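Local coordinates for acetylcholine-binding protein (Bulinus truncatus, PDB 2BJ0) that probably binds acetylcholine and other nicotinic ligands at the subunit interfaces of a pentamer that resembles the extracellular part of nicotinic acetylcholine receptors, at residues 8-13 with 58-63; 51-56 with 111-116; 72-77 with 99-104; 79-84 with 142-147. All coordinates share one frame; numbering follows the deposited sequence.

Interaction 1: residues 8-13 with 58-63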
# COMPACT_ATOMS: atom_id res chain seq x y z
N ASN A 8 -15.12 5.74 -23.03
CA ASN A 8 -14.26 6.91 -22.96
C ASN A 8 -14.96 8.18 -22.48
O ASN A 8 -14.34 8.99 -21.80
CB ASN A 8 -13.59 7.15 -24.32
CG ASN A 8 -12.75 5.96 -24.77
OD1 ASN A 8 -12.45 5.03 -23.99
ND2 ASN A 8 -12.34 5.99 -26.05
N GLN A 9 -16.23 8.38 -22.84
CA GLN A 9 -17.02 9.46 -22.22
C GLN A 9 -17.24 9.16 -20.71
O GLN A 9 -17.02 10.02 -19.87
CB GLN A 9 -18.38 9.67 -22.92
CG GLN A 9 -19.26 10.72 -22.22
CD GLN A 9 -20.71 10.75 -22.68
OE1 GLN A 9 -21.13 9.90 -23.47
NE2 GLN A 9 -21.47 11.74 -22.19
N ILE A 10 -17.66 7.94 -20.40
CA ILE A 10 -17.97 7.49 -19.04
C ILE A 10 -16.75 7.64 -18.12
O ILE A 10 -16.83 8.23 -17.06
CB ILE A 10 -18.46 6.02 -19.07
CG1 ILE A 10 -19.86 5.93 -19.71
CG2 ILE A 10 -18.48 5.39 -17.65
CD1 ILE A 10 -20.38 4.52 -19.89
N THR A 11 -15.60 7.13 -18.55
CA THR A 11 -14.39 7.34 -17.77
C THR A 11 -13.98 8.82 -17.73
O THR A 11 -13.57 9.36 -16.70
CB THR A 11 -13.31 6.47 -18.37
OG1 THR A 11 -13.79 5.12 -18.38
CG2 THR A 11 -12.07 6.45 -17.44
N GLY A 12 -14.12 9.50 -18.86
CA GLY A 12 -13.82 10.92 -18.92
C GLY A 12 -14.60 11.76 -17.95
O GLY A 12 -14.08 12.78 -17.50
N GLU A 13 -15.84 11.36 -17.67
CA GLU A 13 -16.73 12.06 -16.76
C GLU A 13 -16.66 11.50 -15.34
O GLU A 13 -17.39 11.94 -14.46
CB GLU A 13 -18.19 11.97 -17.27
CG GLU A 13 -18.37 12.79 -18.54
CD GLU A 13 -19.80 12.91 -19.05
OE1 GLU A 13 -20.73 12.33 -18.40
OE2 GLU A 13 -19.98 13.61 -20.09
N VAL A 58 -27.71 5.24 -14.39
CA VAL A 58 -27.30 6.31 -15.29
C VAL A 58 -27.83 5.96 -16.67
O VAL A 58 -27.28 5.08 -17.35
CB VAL A 58 -25.74 6.49 -15.33
CG1 VAL A 58 -25.35 7.71 -16.17
CG2 VAL A 58 -25.17 6.60 -13.92
N PRO A 59 -28.95 6.57 -17.06
CA PRO A 59 -29.56 6.32 -18.37
C PRO A 59 -28.57 6.25 -19.56
O PRO A 59 -28.58 5.27 -20.31
CB PRO A 59 -30.55 7.48 -18.50
CG PRO A 59 -31.08 7.57 -17.02
CD PRO A 59 -29.74 7.54 -16.28
N TYR A 60 -27.69 7.23 -19.70
CA TYR A 60 -26.78 7.24 -20.85
C TYR A 60 -25.84 5.99 -20.95
O TYR A 60 -25.37 5.69 -22.05
CB TYR A 60 -26.06 8.60 -21.00
CG TYR A 60 -24.69 8.79 -20.34
CD1 TYR A 60 -23.53 8.34 -20.96
CD2 TYR A 60 -24.57 9.50 -19.15
CE1 TYR A 60 -22.27 8.56 -20.38
CE2 TYR A 60 -23.33 9.73 -18.56
CZ TYR A 60 -22.18 9.25 -19.18
OH TYR A 60 -20.95 9.48 -18.59
N TYR A 61 -25.63 5.28 -19.84
CA TYR A 61 -24.84 4.03 -19.80
C TYR A 61 -25.48 2.90 -20.58
O TYR A 61 -24.79 1.96 -20.98
CB TYR A 61 -24.59 3.52 -18.35
CG TYR A 61 -23.67 4.33 -17.43
CD1 TYR A 61 -23.20 5.60 -17.78
CD2 TYR A 61 -23.31 3.82 -16.18
CE1 TYR A 61 -22.40 6.36 -16.90
CE2 TYR A 61 -22.51 4.56 -15.30
CZ TYR A 61 -22.06 5.81 -15.65
OH TYR A 61 -21.27 6.51 -14.76
N SER A 62 -26.79 2.96 -20.81
CA SER A 62 -27.49 1.84 -21.47
C SER A 62 -26.96 1.55 -22.88
O SER A 62 -27.10 0.44 -23.38
CB SER A 62 -29.00 2.10 -21.55
OG SER A 62 -29.27 3.18 -22.44
N SER A 63 -26.36 2.54 -23.53
CA SER A 63 -25.83 2.37 -24.87
C SER A 63 -24.52 1.58 -24.88
O SER A 63 -23.93 1.35 -25.93
CB SER A 63 -25.60 3.73 -25.50
OG SER A 63 -26.85 4.25 -25.89
O HOH W 1 -18.69 8.16 -15.01

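Interaction 2: residues 51-56 with 111-116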
# COMPACT_ATOMS: atom_id res chain seq x y z
N TRP A 51 -20.87 -6.64 3.69
CA TRP A 51 -21.10 -6.28 2.29
C TRP A 51 -22.03 -5.10 2.23
O TRP A 51 -23.04 -5.10 2.92
CB TRP A 51 -21.76 -7.43 1.53
CG TRP A 51 -21.04 -8.72 1.53
CD1 TRP A 51 -19.79 -9.01 2.07
CD2 TRP A 51 -21.50 -9.93 0.92
NE1 TRP A 51 -19.47 -10.33 1.82
CE2 TRP A 51 -20.49 -10.92 1.12
CE3 TRP A 51 -22.67 -10.30 0.23
CZ2 TRP A 51 -20.63 -12.23 0.67
CZ3 TRP A 51 -22.79 -11.62 -0.23
CH2 TRP A 51 -21.77 -12.55 -0.01
N THR A 52 -21.67 -4.10 1.42
CA THR A 52 -22.48 -2.93 1.12
C THR A 52 -22.98 -3.15 -0.28
O THR A 52 -22.18 -3.33 -1.17
CB THR A 52 -21.65 -1.63 1.14
OG1 THR A 52 -21.33 -1.29 2.49
CG2 THR A 52 -22.50 -0.41 0.69
N GLN A 53 -24.30 -3.17 -0.47
CA GLN A 53 -24.84 -3.40 -1.79
C GLN A 53 -25.37 -2.09 -2.29
O GLN A 53 -26.44 -1.67 -1.86
CB GLN A 53 -25.96 -4.45 -1.76
CG GLN A 53 -25.62 -5.71 -0.98
CD GLN A 53 -26.74 -6.76 -0.93
OE1 GLN A 53 -26.46 -7.93 -0.72
NE2 GLN A 53 -27.99 -6.33 -1.14
N ALA A 54 -24.62 -1.42 -3.17
CA ALA A 54 -24.99 -0.10 -3.63
C ALA A 54 -25.47 -0.13 -5.07
O ALA A 54 -24.79 -0.70 -5.93
CB ALA A 54 -23.80 0.86 -3.51
N SER A 55 -26.62 0.48 -5.35
CA SER A 55 -27.01 0.62 -6.74
C SER A 55 -27.50 2.00 -7.11
O SER A 55 -28.02 2.74 -6.28
CB SER A 55 -27.98 -0.48 -7.19
OG SER A 55 -28.96 -0.74 -6.22
N TRP A 56 -27.28 2.35 -8.37
CA TRP A 56 -27.75 3.62 -8.90
C TRP A 56 -27.91 3.44 -10.39
O TRP A 56 -27.48 2.44 -10.91
CB TRP A 56 -26.81 4.78 -8.52
CG TRP A 56 -25.48 4.69 -9.17
CD1 TRP A 56 -25.06 5.34 -10.29
CD2 TRP A 56 -24.40 3.84 -8.77
NE1 TRP A 56 -23.77 4.98 -10.60
CE2 TRP A 56 -23.34 4.07 -9.67
CE3 TRP A 56 -24.21 2.93 -7.72
CZ2 TRP A 56 -22.12 3.39 -9.57
CZ3 TRP A 56 -22.97 2.28 -7.62
CH2 TRP A 56 -21.96 2.51 -8.54
N ILE A 111 -24.62 -1.93 -10.25
CA ILE A 111 -24.55 -2.53 -8.93
C ILE A 111 -23.08 -2.63 -8.54
O ILE A 111 -22.22 -3.00 -9.37
CB ILE A 111 -25.23 -3.93 -8.89
CG1 ILE A 111 -26.70 -3.82 -9.37
CG2 ILE A 111 -25.19 -4.46 -7.46
CD1 ILE A 111 -27.49 -5.19 -9.61
N TYR A 112 -22.80 -2.28 -7.28
CA TYR A 112 -21.50 -2.37 -6.68
C TYR A 112 -21.64 -2.96 -5.26
O TYR A 112 -22.42 -2.46 -4.44
CB TYR A 112 -20.87 -0.97 -6.66
CG TYR A 112 -19.49 -0.87 -6.05
CD1 TYR A 112 -18.48 -1.79 -6.37
CD2 TYR A 112 -19.19 0.16 -5.18
CE1 TYR A 112 -17.19 -1.69 -5.79
CE2 TYR A 112 -17.93 0.29 -4.59
CZ TYR A 112 -16.92 -0.63 -4.91
OH TYR A 112 -15.68 -0.46 -4.32
N VAL A 113 -20.91 -4.05 -4.99
CA VAL A 113 -21.02 -4.77 -3.74
C VAL A 113 -19.64 -5.02 -3.20
O VAL A 113 -19.12 -6.10 -3.36
CB VAL A 113 -21.76 -6.13 -3.89
CG1 VAL A 113 -21.99 -6.78 -2.49
CG2 VAL A 113 -23.10 -5.96 -4.60
N PRO A 114 -19.05 -4.03 -2.55
CA PRO A 114 -17.79 -4.24 -1.86
C PRO A 114 -17.94 -5.07 -0.55
O PRO A 114 -18.83 -4.79 0.25
CB PRO A 114 -17.30 -2.81 -1.53
CG PRO A 114 -18.51 -1.93 -1.58
CD PRO A 114 -19.54 -2.63 -2.43
N SER A 115 -17.10 -6.09 -0.34
CA SER A 115 -16.99 -6.67 0.99
C SER A 115 -15.87 -5.97 1.75
O SER A 115 -14.70 -5.97 1.25
CB SER A 115 -16.75 -8.17 0.90
OG SER A 115 -16.67 -8.73 2.22
N GLN A 116 -16.15 -5.39 2.93
CA GLN A 116 -15.09 -4.69 3.70
C GLN A 116 -15.06 -5.07 5.16
O GLN A 116 -16.10 -5.32 5.79
CB GLN A 116 -15.23 -3.16 3.62
CG GLN A 116 -15.35 -2.58 2.18
CD GLN A 116 -15.93 -1.20 2.18
OE1 GLN A 116 -17.16 -1.00 2.33
NE2 GLN A 116 -15.07 -0.23 2.04
O HOH W 2 -19.24 -2.64 3.22

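Interaction 3: residues 72-77 with 99-104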
# COMPACT_ATOMS: atom_id res chain seq x y z
N GLN A 72 -25.32 -7.96 -19.31
CA GLN A 72 -24.68 -7.03 -18.39
C GLN A 72 -23.16 -7.16 -18.53
O GLN A 72 -22.67 -8.10 -19.15
CB GLN A 72 -25.11 -7.29 -16.96
CG GLN A 72 -24.96 -8.73 -16.54
CD GLN A 72 -25.59 -8.96 -15.20
OE1 GLN A 72 -26.69 -8.44 -14.93
NE2 GLN A 72 -24.91 -9.73 -14.35
N VAL A 73 -22.45 -6.18 -17.98
CA VAL A 73 -21.00 -6.16 -18.08
C VAL A 73 -20.44 -5.71 -16.74
O VAL A 73 -20.95 -4.77 -16.10
CB VAL A 73 -20.47 -5.30 -19.30
CG1 VAL A 73 -20.71 -3.85 -19.12
CG2 VAL A 73 -18.97 -5.56 -19.58
N SER A 74 -19.41 -6.43 -16.32
CA SER A 74 -18.62 -6.08 -15.16
C SER A 74 -17.39 -5.26 -15.60
O SER A 74 -16.69 -5.63 -16.54
CB SER A 74 -18.20 -7.38 -14.46
OG SER A 74 -17.19 -7.18 -13.48
N LEU A 75 -17.16 -4.14 -14.92
CA LEU A 75 -16.05 -3.24 -15.22
C LEU A 75 -15.32 -2.86 -13.94
O LEU A 75 -15.92 -2.84 -12.86
CB LEU A 75 -16.55 -1.99 -15.93
CG LEU A 75 -17.32 -2.22 -17.24
CD1 LEU A 75 -18.31 -1.06 -17.48
CD2 LEU A 75 -16.33 -2.39 -18.38
N PRO A 76 -14.04 -2.54 -14.07
CA PRO A 76 -13.29 -2.05 -12.94
C PRO A 76 -13.92 -0.75 -12.50
O PRO A 76 -14.35 0.06 -13.33
CB PRO A 76 -11.87 -1.76 -13.53
CG PRO A 76 -11.79 -2.60 -14.77
CD PRO A 76 -13.22 -2.58 -15.30
N VAL A 77 -13.99 -0.59 -11.20
CA VAL A 77 -14.43 0.58 -10.52
C VAL A 77 -13.77 1.86 -10.99
O VAL A 77 -14.41 2.91 -11.00
CB VAL A 77 -14.24 0.35 -9.00
CG1 VAL A 77 -13.79 1.57 -8.27
CG2 VAL A 77 -15.50 -0.22 -8.40
N ALA A 99 -13.03 -8.31 -5.14
CA ALA A 99 -12.58 -7.65 -6.36
C ALA A 99 -13.32 -6.33 -6.56
O ALA A 99 -14.52 -6.25 -6.33
CB ALA A 99 -12.81 -8.55 -7.55
N ASP A 100 -12.62 -5.29 -6.98
CA ASP A 100 -13.22 -3.95 -7.06
C ASP A 100 -13.80 -3.67 -8.44
O ASP A 100 -13.18 -3.00 -9.27
CB ASP A 100 -12.20 -2.89 -6.66
CG ASP A 100 -12.83 -1.73 -5.92
OD1 ASP A 100 -14.03 -1.81 -5.56
OD2 ASP A 100 -12.19 -0.69 -5.66
N ARG A 101 -15.01 -4.17 -8.68
CA ARG A 101 -15.66 -4.10 -9.96
C ARG A 101 -17.14 -3.80 -9.78
O ARG A 101 -17.71 -4.17 -8.77
CB ARG A 101 -15.55 -5.43 -10.66
CG ARG A 101 -14.19 -5.79 -11.16
CD ARG A 101 -14.26 -6.91 -12.16
NE ARG A 101 -13.21 -6.74 -13.15
CZ ARG A 101 -13.38 -6.57 -14.45
NH1 ARG A 101 -14.57 -6.55 -15.00
NH2 ARG A 101 -12.32 -6.44 -15.21
N VAL A 102 -17.74 -3.13 -10.76
CA VAL A 102 -19.20 -2.90 -10.79
C VAL A 102 -19.78 -3.71 -11.93
O VAL A 102 -19.02 -4.20 -12.82
CB VAL A 102 -19.56 -1.39 -10.96
CG1 VAL A 102 -18.94 -0.54 -9.85
CG2 VAL A 102 -19.13 -0.87 -12.32
N VAL A 103 -21.10 -3.87 -11.93
CA VAL A 103 -21.82 -4.53 -13.01
C VAL A 103 -22.90 -3.61 -13.52
O VAL A 103 -23.75 -3.15 -12.75
CB VAL A 103 -22.48 -5.84 -12.57
CG1 VAL A 103 -23.33 -6.41 -13.71
CG2 VAL A 103 -21.42 -6.86 -12.07
N VAL A 104 -22.84 -3.35 -14.82
CA VAL A 104 -23.72 -2.44 -15.53
C VAL A 104 -24.72 -3.29 -16.32
O VAL A 104 -24.32 -4.19 -17.04
CB VAL A 104 -22.92 -1.55 -16.51
CG1 VAL A 104 -23.79 -0.54 -17.15
CG2 VAL A 104 -21.76 -0.88 -15.80

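Interaction 4: residues 79-84 with 142-147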
# COMPACT_ATOMS: atom_id res chain seq x y z
N LYS A 79 -13.25 2.78 -13.87
CA LYS A 79 -13.79 3.19 -15.18
C LYS A 79 -15.00 4.14 -15.11
O LYS A 79 -15.39 4.69 -16.12
CB LYS A 79 -14.14 1.97 -16.03
CG LYS A 79 -12.88 1.17 -16.42
CD LYS A 79 -11.90 2.05 -17.15
CE LYS A 79 -10.46 1.57 -16.94
NZ LYS A 79 -9.52 2.53 -17.57
N MET A 80 -15.57 4.32 -13.94
CA MET A 80 -16.72 5.23 -13.83
C MET A 80 -16.81 5.86 -12.46
O MET A 80 -16.11 5.44 -11.54
CB MET A 80 -18.00 4.46 -14.13
CG MET A 80 -18.26 3.37 -13.14
SD MET A 80 -19.95 2.74 -13.29
CE MET A 80 -19.69 1.77 -14.78
N TRP A 81 -17.63 6.90 -12.32
CA TRP A 81 -17.90 7.45 -11.01
C TRP A 81 -18.58 6.37 -10.18
O TRP A 81 -19.45 5.65 -10.69
CB TRP A 81 -18.83 8.64 -11.15
CG TRP A 81 -19.21 9.26 -9.85
CD1 TRP A 81 -18.56 10.26 -9.22
CD2 TRP A 81 -20.32 8.91 -9.01
NE1 TRP A 81 -19.20 10.57 -8.04
CE2 TRP A 81 -20.28 9.74 -7.89
CE3 TRP A 81 -21.35 7.94 -9.10
CZ2 TRP A 81 -21.23 9.67 -6.86
CZ3 TRP A 81 -22.31 7.87 -8.08
CH2 TRP A 81 -22.24 8.73 -6.98
N THR A 82 -18.18 6.26 -8.91
CA THR A 82 -18.85 5.40 -7.92
C THR A 82 -19.03 6.22 -6.65
O THR A 82 -18.31 7.20 -6.41
CB THR A 82 -18.05 4.10 -7.61
OG1 THR A 82 -16.71 4.44 -7.21
CG2 THR A 82 -17.87 3.23 -8.87
N PRO A 83 -20.04 5.87 -5.85
CA PRO A 83 -20.33 6.68 -4.65
C PRO A 83 -19.14 6.76 -3.70
O PRO A 83 -18.49 5.75 -3.45
CB PRO A 83 -21.48 5.89 -3.99
CG PRO A 83 -22.20 5.28 -5.17
CD PRO A 83 -21.03 4.79 -6.05
N ASP A 84 -18.87 7.94 -3.16
CA ASP A 84 -17.82 8.08 -2.15
C ASP A 84 -18.36 7.80 -0.75
O ASP A 84 -18.26 8.64 0.13
CB ASP A 84 -17.17 9.46 -2.23
CG ASP A 84 -18.15 10.59 -1.88
OD1 ASP A 84 -19.37 10.42 -2.19
OD2 ASP A 84 -17.80 11.63 -1.27
N TRP A 142 -19.30 11.12 1.80
CA TRP A 142 -18.46 12.07 2.49
C TRP A 142 -18.59 13.48 1.95
O TRP A 142 -18.44 14.43 2.72
CB TRP A 142 -16.99 11.63 2.41
CG TRP A 142 -16.11 12.38 3.37
CD1 TRP A 142 -15.14 13.26 3.05
CD2 TRP A 142 -16.14 12.31 4.80
NE1 TRP A 142 -14.54 13.74 4.19
CE2 TRP A 142 -15.13 13.17 5.28
CE3 TRP A 142 -16.90 11.58 5.73
CZ2 TRP A 142 -14.87 13.33 6.64
CZ3 TRP A 142 -16.64 11.75 7.09
CH2 TRP A 142 -15.64 12.63 7.53
N THR A 143 -18.80 13.62 0.64
CA THR A 143 -18.70 14.93 0.02
C THR A 143 -19.81 15.35 -0.91
O THR A 143 -19.70 16.43 -1.48
CB THR A 143 -17.36 15.08 -0.80
OG1 THR A 143 -17.39 14.16 -1.90
CG2 THR A 143 -16.16 14.67 0.05
N HIS A 144 -20.86 14.53 -1.06
CA HIS A 144 -22.05 14.89 -1.86
C HIS A 144 -23.27 15.10 -0.94
O HIS A 144 -23.71 14.17 -0.27
CB HIS A 144 -22.38 13.80 -2.91
CG HIS A 144 -21.29 13.56 -3.92
ND1 HIS A 144 -20.28 12.64 -3.73
CD2 HIS A 144 -21.08 14.10 -5.15
CE1 HIS A 144 -19.47 12.65 -4.78
NE2 HIS A 144 -19.93 13.52 -5.66
N ASP A 145 -23.79 16.31 -0.88
CA ASP A 145 -24.97 16.62 -0.03
C ASP A 145 -26.24 16.04 -0.67
O ASP A 145 -26.17 15.53 -1.78
CB ASP A 145 -25.10 18.13 0.22
CG ASP A 145 -25.36 18.92 -1.06
OD1 ASP A 145 -26.05 18.43 -1.97
OD2 ASP A 145 -24.90 20.07 -1.24
N ASN A 146 -27.39 16.14 -0.01
CA ASN A 146 -28.54 15.41 -0.53
C ASN A 146 -29.28 16.12 -1.65
O ASN A 146 -30.28 15.61 -2.17
CB ASN A 146 -29.49 14.96 0.57
CG ASN A 146 -30.07 16.11 1.35
OD1 ASN A 146 -29.95 17.28 0.95
ND2 ASN A 146 -30.68 15.79 2.48
N LYS A 147 -28.78 17.28 -2.05
CA LYS A 147 -29.20 17.91 -3.30
C LYS A 147 -28.63 17.18 -4.50
O LYS A 147 -29.21 17.25 -5.57
CB LYS A 147 -28.78 19.37 -3.34
CG LYS A 147 -29.86 20.39 -3.01
CD LYS A 147 -30.65 20.10 -1.73
CE LYS A 147 -31.73 21.19 -1.49
NZ LYS A 147 -32.88 20.73 -0.62

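Interaction 1: residues 8-13 with 58-63
Gln9 and Ile10 near the end of helix 4-12, and Glu13 just after it, dock on the rings of Tyr60 and Tyr61, which project from a short 3-10 turn just after strand 45-57. The contact therefore fastens the helix that heads the immunoglobulin-like beta-sandwich to a loop of the sandwich.

Apolar packing centres on Ile10. Its CG1 lies 3.6 Å from CE1 of Tyr60, while its terminal CD1 approaches CD1 of Tyr61 at 3.7 Å. One isoleucine branch thus serves both rings, and Met80 packs against both Ile10 and Tyr61.

A second kind of contact is amide over ring. In Gln9, CG swings opposite the backbone N (chi1 176°) and the chain runs out extended, which carries the amide over one face of Tyr60, with CD 3.5 Å from CE1 and the two planes 24° apart. Tyr61 CD1 lies over the centre of the other face, leaving the Tyr60 ring between an amide and an aromatic neighbour.

Polar atoms gather round the rings. Within 8-13 itself, Gln9 NE2 donates to OE2 of Glu13 at 3.2 Å, nearly straight at 171°, with the acceptor in the amide plane; this bond fixes which way round the amide lies. The other carboxylate oxygen, Glu13 OE1, stands 2.9 Å from Tyr60 OH. Glu13 also packs on Trp4 of a neighbouring subunit. The hydroxyl of Tyr61 reaches the helix through a water, which lies 3.1 Å from Tyr61 OH and donates to Ile10 O at 2.8 Å.

Interaction 2: residues 51-56 with 111-116
Trp51 turns the edge of its indole to Ser115, whose OG lies near the ring plane, 3.1 Å from CD1. Ser115 places its hydroxyl there by holding OG opposite its backbone N (chi1 -179°). The same indole meets Trp142 of a neighbouring subunit edge-to-face, and Val113 O accepts a hydrogen bond from NE1 of that Trp142. Next along this face, Gln53 and Val113 run side by side, with Gln53 CG 4.1 Å from Val113 CG1; the amide of Gln53 is held by Glu156, and the residue packs on Cys186 of the neighbouring subunit, half of a vicinal disulfide.

These side chains stand on antiparallel strands 45-57 and 109-121 of the immunoglobulin-like sandwich. Their position opposite Trp142 and Cys186 is consistent with the complementary side of the nicotinic ligand site. Ala54 and Tyr112 form a hydrogen-bonded pair, with Ala54 N to Tyr112 O at 2.7 Å and Tyr112 N to Ala54 O at 2.9 Å. Beyond it, strand 109-121 is interrupted at Val113 and Pro114. Proline has no N-H to offer Thr52 O, which instead has Pro114 CD against it at 3.0 Å; pairing resumes with Thr52 N donating to Pro114 O at 3.1 Å.

On the opposite face, Trp56 brings its edge at CZ3 and CH2 against Tyr112 CB, and Pro114 CD lies over the centre of the Tyr112 ring, whose hydroxyl is bound by Asp100. Farther along, a water accepts from Thr52 OG1 at 2.6 Å and donates to Gln116 OE1 at 2.8 Å.

Interaction 3: residues 72-77 with 99-104
Arg101 folds its side chain across the neighbouring strand to grip Ser74: NH1 donates to Ser74 OG at 3.1 Å, nearly straight at 170°, with the acceptor in the guanidinium plane. Ser74 O also lies near that plane, at the edge of the group. A bend at chi3 (147°) lays the guanidinium against strand 72-76, with CG and CD of Pro76 over one of its faces. The grip extends to a neighbouring subunit, in which Asp15 O accepts from Arg101 NH2 and Thr143 OG1 hydrogen-bonds to Ser74 OG.

Beneath this side-chain bridge runs a regular antiparallel ladder. Val73 and Val104 form one hydrogen-bonded pair, with Val104 N to Val73 O at 2.7 Å; the next joins Leu75 N to Val102 O and Val102 N to Leu75 O, both 2.8 Å. Past Pro76 the chains remain tied by Val77 N to Asp100 O at 3.2 Å, where Asp100 centres an inverse gamma turn.

Leu75 CD1 meets Val104 CG2 at 3.8 Å, and Val77 CG2 touches Val102 CG1 at 3.7 Å; Val102 and Val104 continue onto Met80. On the other face, the amide of Gln72 rests against Val103 CG1. Aliphatic side chains on the Met80 side, and a mixed face with Ser74 and Arg101 bonded to the next subunit, place this two-stranded ladder at the interface of the pentameric ligand-binding domain.

Interaction 4: residues 79-84 with 142-147
Asp84 holds CG between its own backbone N and carbonyl carbon (chi1 65°), and His144 holds its ring opposite the carbonyl carbon (chi1 -62°); together these torsions bring carboxylate and imidazole into contact with their planes 88° apart. The result is a His-carboxylate hydrogen bond joining two loops of the sandwich, one leading into strand 85-87 and the other following strand 133-141. His144 ND1 donates to Asp84 OD1 at 2.9 Å, the acceptor near the ring plane but the donor well above the plane of the carboxylate. OD1 is also bound by the hydroxyl of Ser141.

The second oxygen, Asp84 OD2, takes the hydroxyl of Thr143 at 2.6 Å from OG1, again from above the carboxylate plane, and a weak bond from Thr143 N at 2.9 Å. This gathering of donors round a buried carboxylate would be expected to favour its ionised form. A backbone bond, Trp142 N to Asp84 O at 3.2 Å, extends the join.

The Trp142 indole leads away from Asp84 to the neighbouring subunit that also meets it in interaction 2. The Asp84 bonds hold the backbone of Trp142 and Thr143 in a loop whose Trp142 O accepts from the nitrogen of a bound 3-cyclohexyl-1-propylsulfonic acid, probably from the crystallisation liquor, which is consistent with the ligand site lying there.

Over one face of His144 comes Trp81 CZ2, the ring pair being oblique; His144 NE2 lies at the indole edge, 3.9 Å from Trp81 NE1.

Interactions 2 and 3 belong to one sheet, their centres 11 Å apart: Ile111 N bonds Val103 O at 2.9 Å, and Tyr112 CE1 packs on Val77 CG2 at 3.4 Å. Segment 79-84 ties the others together. Lys79 O and Thr11 OG1 are 2.8 Å apart, joining interaction 4 to interaction 1; Met80 CE packs on Val104 CG2 at 3.5 Å, and Pro83 CD on Trp56 CH2 at 3.5 Å. Across the subunit boundary, interactions 2 and 3 of one chain face interaction 4 of another, with Trp51 and Ser74 opposite Trp142 and Thr143. The Trp51-Trp142 part of that junction probably borders the ligand pocket, holding the bound sulfonic acid, whose nearest atoms lie about 3 Å from the Trp142 side chain.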